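Local structure of penicillin-binding protein PbpB (Mycobacterium tuberculosis, 6KGU) at residues A[265-270]-A[384-389]; A[270-275]-A[473-478]. The protein cross-links peptidoglycan during mycobacterial cell wall synthesis through a penicillin-sensitive transpeptidase domain, the target that beta-lactams such as aztreonam acylate. All blocks are in the same frame, centred on the assembly; numbering follows the deposited sequence.

Contact 1. Residues A[265-270]-A[384-389]. With AZR (2-({[(1Z)-1-(2-amino-1,3-thiazol-4-yl)-2-oxo-2-{[(2S,3S)-1-oxo-3-(sulfoamino)butan-2-yl]amino}ethylidene]amino}oxy)-2-methylpropanoic acid), chain B.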
ATOM      1  N   PHE A 265      -0.978   9.837   4.840  1.00 32.08           N
ATOM      2  CA  PHE A 265      -1.149  10.940   3.900  1.00 30.53           C
ATOM      3  C   PHE A 265      -2.625  11.046   3.518  1.00 34.46           C
ATOM      4  O   PHE A 265      -3.387  10.082   3.648  1.00 32.62           O
ATOM      5  CB  PHE A 265      -0.286  10.735   2.643  1.00 31.91           C
ATOM      6  CG  PHE A 265      -0.501   9.395   1.978  1.00 30.55           C
ATOM      7  CD1 PHE A 265      -1.542   9.201   1.084  1.00 32.94           C
ATOM      8  CD2 PHE A 265       0.330   8.324   2.260  1.00 33.51           C
ATOM      9  CE1 PHE A 265      -1.759   7.975   0.488  1.00 32.91           C
ATOM     10  CE2 PHE A 265       0.120   7.078   1.650  1.00 32.21           C
ATOM     11  CZ  PHE A 265      -0.922   6.913   0.760  1.00 36.96           C
ATOM     12  N   GLU A 266      -3.026  12.230   3.042  1.00 35.73           N
ATOM     13  CA  GLU A 266      -4.373  12.393   2.457  1.00 42.40           C
ATOM     14  C   GLU A 266      -4.418  11.628   1.146  1.00 34.59           C
ATOM     15  O   GLU A 266      -3.596  11.889   0.264  1.00 34.91           O
ATOM     16  CB  GLU A 266      -4.724  13.864   2.201  1.00 40.56           C
ATOM     17  CG  GLU A 266      -5.413  14.579   3.336  1.00 44.66           C
ATOM     18  CD  GLU A 266      -6.313  15.722   2.871  1.00 42.21           C
ATOM     19  OE1 GLU A 266      -6.042  16.354   1.821  1.00 46.01           O
ATOM     20  OE2 GLU A 266      -7.314  15.986   3.560  1.00 46.23           O
ATOM     21  N   PRO A 267      -5.342  10.686   0.959  1.00 33.06           N
ATOM     22  CA  PRO A 267      -5.288   9.829  -0.232  1.00 29.89           C
ATOM     23  C   PRO A 267      -5.750  10.494  -1.526  1.00 29.86           C
ATOM     24  O   PRO A 267      -5.341  10.078  -2.610  1.00 33.74           O
ATOM     25  CB  PRO A 267      -6.224   8.676   0.144  1.00 30.15           C
ATOM     26  CG  PRO A 267      -7.246   9.339   1.048  1.00 30.45           C
ATOM     27  CD  PRO A 267      -6.427  10.292   1.878  1.00 33.23           C
ATOM     28  N   GLY A 268      -6.640  11.476  -1.448  1.00 30.62           N
ATOM     29  CA  GLY A 268      -7.273  11.907  -2.686  1.00 28.48           C
ATOM     30  C   GLY A 268      -7.990  10.742  -3.352  1.00 28.46           C
ATOM     31  O   GLY A 268      -8.563   9.876  -2.682  1.00 31.35           O
ATOM     32  N   SER A 269      -7.902  10.678  -4.687  1.00 29.59           N
ATOM     33  CA  SER A 269      -8.835   9.867  -5.476  1.00 26.75           C
ATOM     34  C   SER A 269      -8.668   8.354  -5.320  1.00 31.91           C
ATOM     35  O   SER A 269      -9.569   7.606  -5.742  1.00 27.80           O
ATOM     36  CB  SER A 269      -8.714  10.217  -6.961  1.00 25.74           C
ATOM     37  OG  SER A 269      -9.263  11.506  -7.210  1.00 27.91           O
ATOM     38  N   VAL A 270      -7.552   7.861  -4.763  1.00 30.41           N
ATOM     39  CA  VAL A 270      -7.501   6.417  -4.547  1.00 26.43           C
ATOM     40  C   VAL A 270      -8.560   6.001  -3.550  1.00 27.71           C
ATOM     41  O   VAL A 270      -8.992   4.845  -3.551  1.00 29.05           O
ATOM     42  CB  VAL A 270      -6.120   5.901  -4.087  1.00 33.19           C
ATOM     43  CG1 VAL A 270      -5.153   5.908  -5.247  1.00 34.44           C
ATOM     44  CG2 VAL A 270      -5.591   6.692  -2.864  1.00 29.36           C
ATOM     45  N   GLN A 384     -10.448  13.582   0.684  1.00 32.17           N
ATOM     46  CA  GLN A 384      -9.977  14.767   1.388  1.00 38.27           C
ATOM     47  C   GLN A 384     -10.532  14.748   2.801  1.00 34.69           C
ATOM     48  O   GLN A 384     -11.689  14.376   3.008  1.00 34.14           O
ATOM     49  CB  GLN A 384     -10.405  16.053   0.670  1.00 37.88           C
ATOM     50  CG  GLN A 384      -9.807  17.336   1.243  1.00 48.54           C
ATOM     51  CD  GLN A 384     -10.432  18.603   0.646  1.00 59.43           C
ATOM     52  OE1 GLN A 384     -10.624  18.706  -0.569  1.00 62.94           O
ATOM     53  NE2 GLN A 384     -10.761  19.565   1.504  1.00 63.45           N
ATOM     54  N   GLY A 385      -9.714  15.144   3.777  1.00 30.96           N
ATOM     55  CA  GLY A 385     -10.184  15.204   5.151  1.00 32.31           C
ATOM     56  C   GLY A 385      -9.936  13.964   5.975  1.00 35.78           C
ATOM     57  O   GLY A 385     -10.481  13.845   7.080  1.00 31.23           O
ATOM     58  N   LEU A 386      -9.134  13.035   5.474  1.00 28.94           N
ATOM     59  CA  LEU A 386      -8.749  11.850   6.215  1.00 26.80           C
ATOM     60  C   LEU A 386      -7.340  11.503   5.773  1.00 31.90           C
ATOM     61  O   LEU A 386      -6.837  12.033   4.772  1.00 29.94           O
ATOM     62  CB  LEU A 386      -9.706  10.674   5.971  1.00 31.89           C
ATOM     63  CG  LEU A 386      -9.609   9.886   4.660  1.00 33.44           C
ATOM     64  CD1 LEU A 386     -10.554   8.698   4.680  1.00 31.49           C
ATOM     65  CD2 LEU A 386      -9.917  10.780   3.454  1.00 32.51           C
ATOM     66  N   SER A 387      -6.697  10.612   6.522  1.00 28.01           N
ATOM     67  CA  SER A 387      -5.357  10.190   6.152  1.00 29.04           C
ATOM     68  C   SER A 387      -5.235   8.694   6.361  1.00 30.19           C
ATOM     69  O   SER A 387      -5.926   8.112   7.201  1.00 30.10           O
ATOM     70  CB  SER A 387      -4.289  10.944   6.961  1.00 32.16           C
ATOM     71  OG  SER A 387      -4.315  10.519   8.304  1.00 31.40           O
ATOM     72  N   MET A 388      -4.334   8.075   5.594  1.00 27.46           N
ATOM     73  CA  MET A 388      -4.105   6.644   5.682  1.00 23.16           C
ATOM     74  C   MET A 388      -2.656   6.380   5.324  1.00 26.24           C
ATOM     75  O   MET A 388      -2.021   7.172   4.627  1.00 26.89           O
ATOM     76  CB  MET A 388      -5.010   5.855   4.722  1.00 29.84           C
ATOM     77  CG  MET A 388      -4.724   6.155   3.229  1.00 26.78           C
ATOM     78  SD  MET A 388      -5.903   5.383   2.080  1.00 30.15           S
ATOM     79  CE  MET A 388      -7.430   6.205   2.565  1.00 25.38           C
ATOM     80  N   THR A 389      -2.159   5.234   5.770  1.00 25.38           N
ATOM     81  CA  THR A 389      -0.856   4.758   5.350  1.00 25.40           C
ATOM     82  C   THR A 389      -0.943   4.060   3.998  1.00 24.40           C
ATOM     83  O   THR A 389      -2.016   3.670   3.526  1.00 24.74           O
ATOM     84  CB  THR A 389      -0.274   3.810   6.392  1.00 27.92           C
ATOM     85  OG1 THR A 389      -1.082   2.638   6.455  1.00 29.65           O
ATOM     86  CG2 THR A 389      -0.265   4.484   7.772  1.00 25.48           C
TER
HETATM   87  C7  AZR B 701      -8.196  14.772 -10.275  1.00 36.47           C
HETATM   88  S8  AZR B 701      -7.923  15.607  -1.844  1.00 64.23           S
HETATM   89  O9  AZR B 701      -7.101  12.227  -6.745  1.00 31.29           O
HETATM   90  O10 AZR B 701      -9.587  16.231  -6.731  1.00 42.19           O
HETATM   91  O11 AZR B 701      -6.957  17.758  -7.546  1.00 47.11           O
HETATM   92  N12 AZR B 701      -7.970  12.356  -9.779  1.00 32.34           N
HETATM   93  N13 AZR B 701      -7.774  14.893  -7.075  1.00 34.59           N
HETATM   94  N14 AZR B 701      -6.809  17.695  -6.128  1.00 46.91           N
HETATM   95  N15 AZR B 701      -6.540  17.163  -3.381  1.00 49.67           N
HETATM   96  N16 AZR B 701      -5.839  17.156  -1.135  1.00 45.76           N
HETATM   97  S17 AZR B 701      -6.828  11.589 -10.588  1.00 34.08           S
HETATM   98  C18 AZR B 701      -7.761  13.723  -9.268  1.00 32.77           C
HETATM   99  C19 AZR B 701      -8.434  13.881  -7.893  1.00 36.57           C
HETATM  100  C20 AZR B 701      -8.190  12.538  -7.159  1.00 34.25           C
HETATM  101  C21 AZR B 701      -8.412  15.937  -6.513  1.00 45.67           C
HETATM  102  C22 AZR B 701      -7.548  16.774  -5.637  1.00 49.18           C
HETATM  103  C23 AZR B 701      -6.122  18.722  -8.150  1.00 55.36           C
HETATM  104  C24 AZR B 701      -7.492  16.533  -4.172  1.00 46.61           C
HETATM  105  C25 AZR B 701      -8.320  15.673  -3.523  1.00 45.57           C
HETATM  106  C26 AZR B 701      -6.644  16.762  -2.131  1.00 48.50           C
HETATM  107  C27 AZR B 701      -4.705  18.195  -8.022  1.00 52.32           C
HETATM  108  C28 AZR B 701      -6.509  18.914  -9.606  1.00 53.23           C
HETATM  109  C29 AZR B 701      -6.288  20.035  -7.388  1.00 48.12           C
HETATM  110  O30 AZR B 701      -7.235  20.277  -6.671  1.00 54.18           O
HETATM  111  O31 AZR B 701      -5.334  20.880  -7.627  1.00 56.48           O
HETATM  112  O32 AZR B 701      -6.715  12.183 -11.869  1.00 36.19           O
HETATM  113  O33 AZR B 701      -7.383  10.157 -10.855  1.00 32.28           O
HETATM  114  O34 AZR B 701      -5.707  11.446  -9.734  1.00 37.19           O
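F265 and M388 pair as a single antiparallel, hydrogen-bonded bridge, one of the points at which the chain leading to the nucleophile S269 is tied to the loop before helix 390-401. F265 N gives its hydrogen to M388 O at 2.9 Å, and M388 N returns one to F265 O at 3.0 Å. The same M388 O lies over one face of the F265 ring, offset toward its rim, because chi1 of 53° folds the phenyl back between its own backbone N and carbonyl carbon. Packing is tightest beside this bridge. The M388 chain, bent at chi3, brings CE to within 3.5 Å of P267 CG, closer than usual for two carbons, while L386 CD2 packs on CD of the same proline; both chains cross P267 at about a right angle. M393 of helix 390-401 also packs on F265 and M388.

Toward E266, G385 and Q384 the contact becomes polar and partly open to solvent. E266 runs alongside Q384, its carboxylate gripped at both oxygens: G385 N reaches OE2 at 2.6 Å from above the carboxylate plane, and the aminothiazole N16 of AZR donates to OE1 at 3.1 Å in a nearly straight bond (169°). Y489 adds a hydroxyl at OE1. Q384 CB touches the thiazole sulfur S8 at 3.6 Å. At the far end, S269 OG is bonded covalently to AZR C20, and S269 N donates to the acyl oxygen O9, as in an oxyanion hole. The chemistry implies that, in this acyl-enzyme, the aminothiazole is recognised by a carboxylate whose other oxygen the 384-389 loop holds.

Contact 2. Residues A[270-275]-A[473-478]; sequences VNKIVA and AGKTGT. With AZR (2-({[(1Z)-1-(2-amino-1,3-thiazol-4-yl)-2-oxo-2-{[(2S,3S)-1-oxo-3-(sulfoamino)butan-2-yl]amino}ethylidene]amino}oxy)-2-methylpropanoic acid), chain B.
V270, just after the nucleophile, sets its CG1 against the backbone of residues 473-478, on strand 473-483, 3.5 Å from K475 O and 3.9 Å from G477 N. G477, with no side chain, lets the strand come this near to V270 CG1. Beside it K272 CD and K475 CE touch at 4.1 Å as the two lysine chains cross obliquely.

K475 starts with CG anti to its backbone N (chi1 -177°), then bends at chi2 and chi4, which brings NZ round to donate to T476 O at 2.9 Å. S324 OG is hydrogen-bonded to NZ of both lysines, and N326 OD1 to K272 NZ, so one hydroxyl links the two side-chain ends.

Around this core the strand holds the inhibitor. T476 OG1, itself hydrogen-bonded to T461 OG1, donates to sulfamate oxygen O33 at 2.6 Å, and T478 OG1 to O34. T478 N meets acyl oxygen O9 at 178°, and T478 O accepts AZR N13 at 2.9 Å, an extension of the strand edge by the ligand. S269 and K272 fit the SxxK motif, and K475, T476 and G477 the KTG motif, of penicillin-binding proteins, which implies that the lysines and hydroxyls form one polar network beside the acyl ester.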
ATOM      1  N   VAL A 270      -7.552   7.861  -4.763  1.00 30.41           N
ATOM      2  CA  VAL A 270      -7.501   6.417  -4.547  1.00 26.43           C
ATOM      3  C   VAL A 270      -8.560   6.001  -3.550  1.00 27.71           C
ATOM      4  O   VAL A 270      -8.992   4.845  -3.551  1.00 29.05           O
ATOM      5  CB  VAL A 270      -6.120   5.901  -4.087  1.00 33.19           C
ATOM      6  CG1 VAL A 270      -5.153   5.908  -5.247  1.00 34.44           C
ATOM      7  CG2 VAL A 270      -5.591   6.692  -2.864  1.00 29.36           C
ATOM      8  N   ASN A 271      -9.027   6.934  -2.720  1.00 26.86           N
ATOM      9  CA  ASN A 271     -10.101   6.620  -1.794  1.00 28.52           C
ATOM     10  C   ASN A 271     -11.433   6.352  -2.486  1.00 26.72           C
ATOM     11  O   ASN A 271     -12.365   5.881  -1.823  1.00 31.04           O
ATOM     12  CB  ASN A 271     -10.276   7.754  -0.772  1.00 21.14           C
ATOM     13  CG  ASN A 271     -10.900   7.257   0.510  1.00 31.82           C
ATOM     14  OD1 ASN A 271     -10.453   6.255   1.058  1.00 29.40           O
ATOM     15  ND2 ASN A 271     -11.960   7.916   0.970  1.00 31.62           N
ATOM     16  N   LYS A 272     -11.556   6.645  -3.785  1.00 26.63           N
ATOM     17  CA  LYS A 272     -12.842   6.496  -4.446  1.00 24.19           C
ATOM     18  C   LYS A 272     -13.290   5.044  -4.510  1.00 24.07           C
ATOM     19  O   LYS A 272     -14.475   4.782  -4.739  1.00 29.36           O
ATOM     20  CB  LYS A 272     -12.797   7.113  -5.848  1.00 22.46           C
ATOM     21  CG  LYS A 272     -12.708   8.659  -5.813  1.00 25.64           C
ATOM     22  CD  LYS A 272     -12.754   9.273  -7.208  1.00 26.30           C
ATOM     23  CE  LYS A 272     -12.510  10.781  -7.178  1.00 29.81           C
ATOM     24  NZ  LYS A 272     -12.516  11.371  -8.567  1.00 26.60           N
ATOM     25  N   ILE A 273     -12.381   4.096  -4.274  1.00 30.86           N
ATOM     26  CA  ILE A 273     -12.789   2.699  -4.146  1.00 27.59           C
ATOM     27  C   ILE A 273     -13.913   2.538  -3.123  1.00 31.78           C
ATOM     28  O   ILE A 273     -14.798   1.687  -3.291  1.00 28.99           O
ATOM     29  CB  ILE A 273     -11.570   1.821  -3.798  1.00 26.85           C
ATOM     30  CG1 ILE A 273     -11.942   0.341  -3.897  1.00 25.59           C
ATOM     31  CG2 ILE A 273     -11.018   2.167  -2.394  1.00 26.15           C
ATOM     32  CD1 ILE A 273     -10.786  -0.592  -3.604  1.00 33.88           C
ATOM     33  N   VAL A 274     -13.932   3.369  -2.074  1.00 30.44           N
ATOM     34  CA  VAL A 274     -14.968   3.216  -1.054  1.00 29.08           C
ATOM     35  C   VAL A 274     -16.334   3.599  -1.614  1.00 30.34           C
ATOM     36  O   VAL A 274     -17.305   2.845  -1.471  1.00 31.52           O
ATOM     37  CB  VAL A 274     -14.622   4.018   0.212  1.00 28.96           C
ATOM     38  CG1 VAL A 274     -15.700   3.844   1.253  1.00 25.35           C
ATOM     39  CG2 VAL A 274     -13.260   3.539   0.786  1.00 30.62           C
ATOM     40  N   ALA A 275     -16.431   4.773  -2.256  1.00 27.77           N
ATOM     41  CA  ALA A 275     -17.692   5.171  -2.882  1.00 25.14           C
ATOM     42  C   ALA A 275     -18.131   4.164  -3.934  1.00 29.19           C
ATOM     43  O   ALA A 275     -19.325   3.846  -4.042  1.00 28.74           O
ATOM     44  CB  ALA A 275     -17.568   6.562  -3.508  1.00 26.54           C
ATOM     45  N   ALA A 473      -6.242  -3.618 -13.314  1.00 27.34           N
ATOM     46  CA  ALA A 473      -7.273  -2.735 -12.775  1.00 29.35           C
ATOM     47  C   ALA A 473      -6.671  -1.935 -11.633  1.00 30.96           C
ATOM     48  O   ALA A 473      -5.886  -2.479 -10.856  1.00 28.99           O
ATOM     49  CB  ALA A 473      -8.489  -3.530 -12.276  1.00 24.94           C
ATOM     50  N   GLY A 474      -7.052  -0.664 -11.528  1.00 32.98           N
ATOM     51  CA  GLY A 474      -6.464   0.197 -10.519  1.00 32.82           C
ATOM     52  C   GLY A 474      -7.128   1.561 -10.446  1.00 30.78           C
ATOM     53  O   GLY A 474      -8.186   1.798 -11.027  1.00 29.05           O
ATOM     54  N   LYS A 475      -6.481   2.462  -9.704  1.00 25.39           N
ATOM     55  CA  LYS A 475      -6.983   3.810  -9.510  1.00 26.75           C
ATOM     56  C   LYS A 475      -5.810   4.736  -9.223  1.00 27.35           C
ATOM     57  O   LYS A 475      -4.946   4.413  -8.402  1.00 27.64           O
ATOM     58  CB  LYS A 475      -8.001   3.872  -8.358  1.00 26.54           C
ATOM     59  CG  LYS A 475      -8.619   5.255  -8.140  1.00 28.46           C
ATOM     60  CD  LYS A 475      -9.562   5.603  -9.293  1.00 28.93           C
ATOM     61  CE  LYS A 475     -10.021   7.041  -9.222  1.00 29.71           C
ATOM     62  NZ  LYS A 475      -9.003   8.001  -9.753  1.00 24.41           N
ATOM     63  N   THR A 476      -5.808   5.891  -9.891  1.00 26.96           N
ATOM     64  CA  THR A 476      -4.834   6.959  -9.713  1.00 27.98           C
ATOM     65  C   THR A 476      -5.273   7.900  -8.600  1.00 32.63           C
ATOM     66  O   THR A 476      -6.469   8.036  -8.321  1.00 32.53           O
ATOM     67  CB  THR A 476      -4.695   7.771 -11.003  1.00 28.40           C
ATOM     68  OG1 THR A 476      -6.006   8.006 -11.539  1.00 29.93           O
ATOM     69  CG2 THR A 476      -3.821   7.040 -12.050  1.00 23.62           C
ATOM     70  N   GLY A 477      -4.292   8.555  -7.972  1.00 31.11           N
ATOM     71  CA  GLY A 477      -4.579   9.632  -7.042  1.00 33.19           C
ATOM     72  C   GLY A 477      -3.618  10.801  -7.183  1.00 33.70           C
ATOM     73  O   GLY A 477      -2.416  10.603  -7.395  1.00 27.30           O
ATOM     74  N   THR A 478      -4.145  12.018  -7.059  1.00 27.53           N
ATOM     75  CA  THR A 478      -3.374  13.265  -7.103  1.00 31.96           C
ATOM     76  C   THR A 478      -3.984  14.170  -6.034  1.00 40.39           C
ATOM     77  O   THR A 478      -5.012  14.811  -6.279  1.00 40.09           O
ATOM     78  CB  THR A 478      -3.430  13.929  -8.480  1.00 35.58           C
ATOM     79  OG1 THR A 478      -3.081  12.981  -9.499  1.00 34.85           O
ATOM     80  CG2 THR A 478      -2.466  15.136  -8.553  1.00 38.11           C
TER
HETATM   81  C7  AZR B 701      -8.196  14.772 -10.275  1.00 36.47           C
HETATM   82  S8  AZR B 701      -7.923  15.607  -1.844  1.00 64.23           S
HETATM   83  O9  AZR B 701      -7.101  12.227  -6.745  1.00 31.29           O
HETATM   84  O10 AZR B 701      -9.587  16.231  -6.731  1.00 42.19           O
HETATM   85  O11 AZR B 701      -6.957  17.758  -7.546  1.00 47.11           O
HETATM   86  N12 AZR B 701      -7.970  12.356  -9.779  1.00 32.34           N
HETATM   87  N13 AZR B 701      -7.774  14.893  -7.075  1.00 34.59           N
HETATM   88  N14 AZR B 701      -6.809  17.695  -6.128  1.00 46.91           N
HETATM   89  N15 AZR B 701      -6.540  17.163  -3.381  1.00 49.67           N
HETATM   90  N16 AZR B 701      -5.839  17.156  -1.135  1.00 45.76           N
HETATM   91  S17 AZR B 701      -6.828  11.589 -10.588  1.00 34.08           S
HETATM   92  C18 AZR B 701      -7.761  13.723  -9.268  1.00 32.77           C
HETATM   93  C19 AZR B 701      -8.434  13.881  -7.893  1.00 36.57           C
HETATM   94  C20 AZR B 701      -8.190  12.538  -7.159  1.00 34.25           C
HETATM   95  C21 AZR B 701      -8.412  15.937  -6.513  1.00 45.67           C
HETATM   96  C22 AZR B 701      -7.548  16.774  -5.637  1.00 49.18           C
HETATM   97  C23 AZR B 701      -6.122  18.722  -8.150  1.00 55.36           C
HETATM   98  C24 AZR B 701      -7.492  16.533  -4.172  1.00 46.61           C
HETATM   99  C25 AZR B 701      -8.320  15.673  -3.523  1.00 45.57           C
HETATM  100  C26 AZR B 701      -6.644  16.762  -2.131  1.00 48.50           C
HETATM  101  C27 AZR B 701      -4.705  18.195  -8.022  1.00 52.32           C
HETATM  102  C28 AZR B 701      -6.509  18.914  -9.606  1.00 53.23           C
HETATM  103  C29 AZR B 701      -6.288  20.035  -7.388  1.00 48.12           C
HETATM  104  O30 AZR B 701      -7.235  20.277  -6.671  1.00 54.18           O
HETATM  105  O31 AZR B 701      -5.334  20.880  -7.627  1.00 56.48           O
HETATM  106  O32 AZR B 701      -6.715  12.183 -11.869  1.00 36.19           O
HETATM  107  O33 AZR B 701      -7.383  10.157 -10.855  1.00 32.28           O
HETATM  108  O34 AZR B 701      -5.707  11.446  -9.734  1.00 37.19           O

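Overall arrangement
Contact 1 and contact 2 lie with their centres about 10 Å apart, within the transpeptidase domain, and illustrate how an active site is assembled from distant pieces of chain. The sequence order is 265-270, 270-275, 384-389, 473-478, so the segments alternate and V270 belongs to both contacts. Contact 1 joins the approach to helix 272-281 with the loop leading into helix 390-401; contact 2 sets the beginning of helix 272-281 against strand 473-483 of the antiparallel sheet. They touch at several points, among them M388 CE on N271 OD1 (3.4 Å) and S269 CB on T476 O (3.4 Å). Both meet AZR, and each supplies one half of an apparent oxyanion hole for the acyl-enzyme.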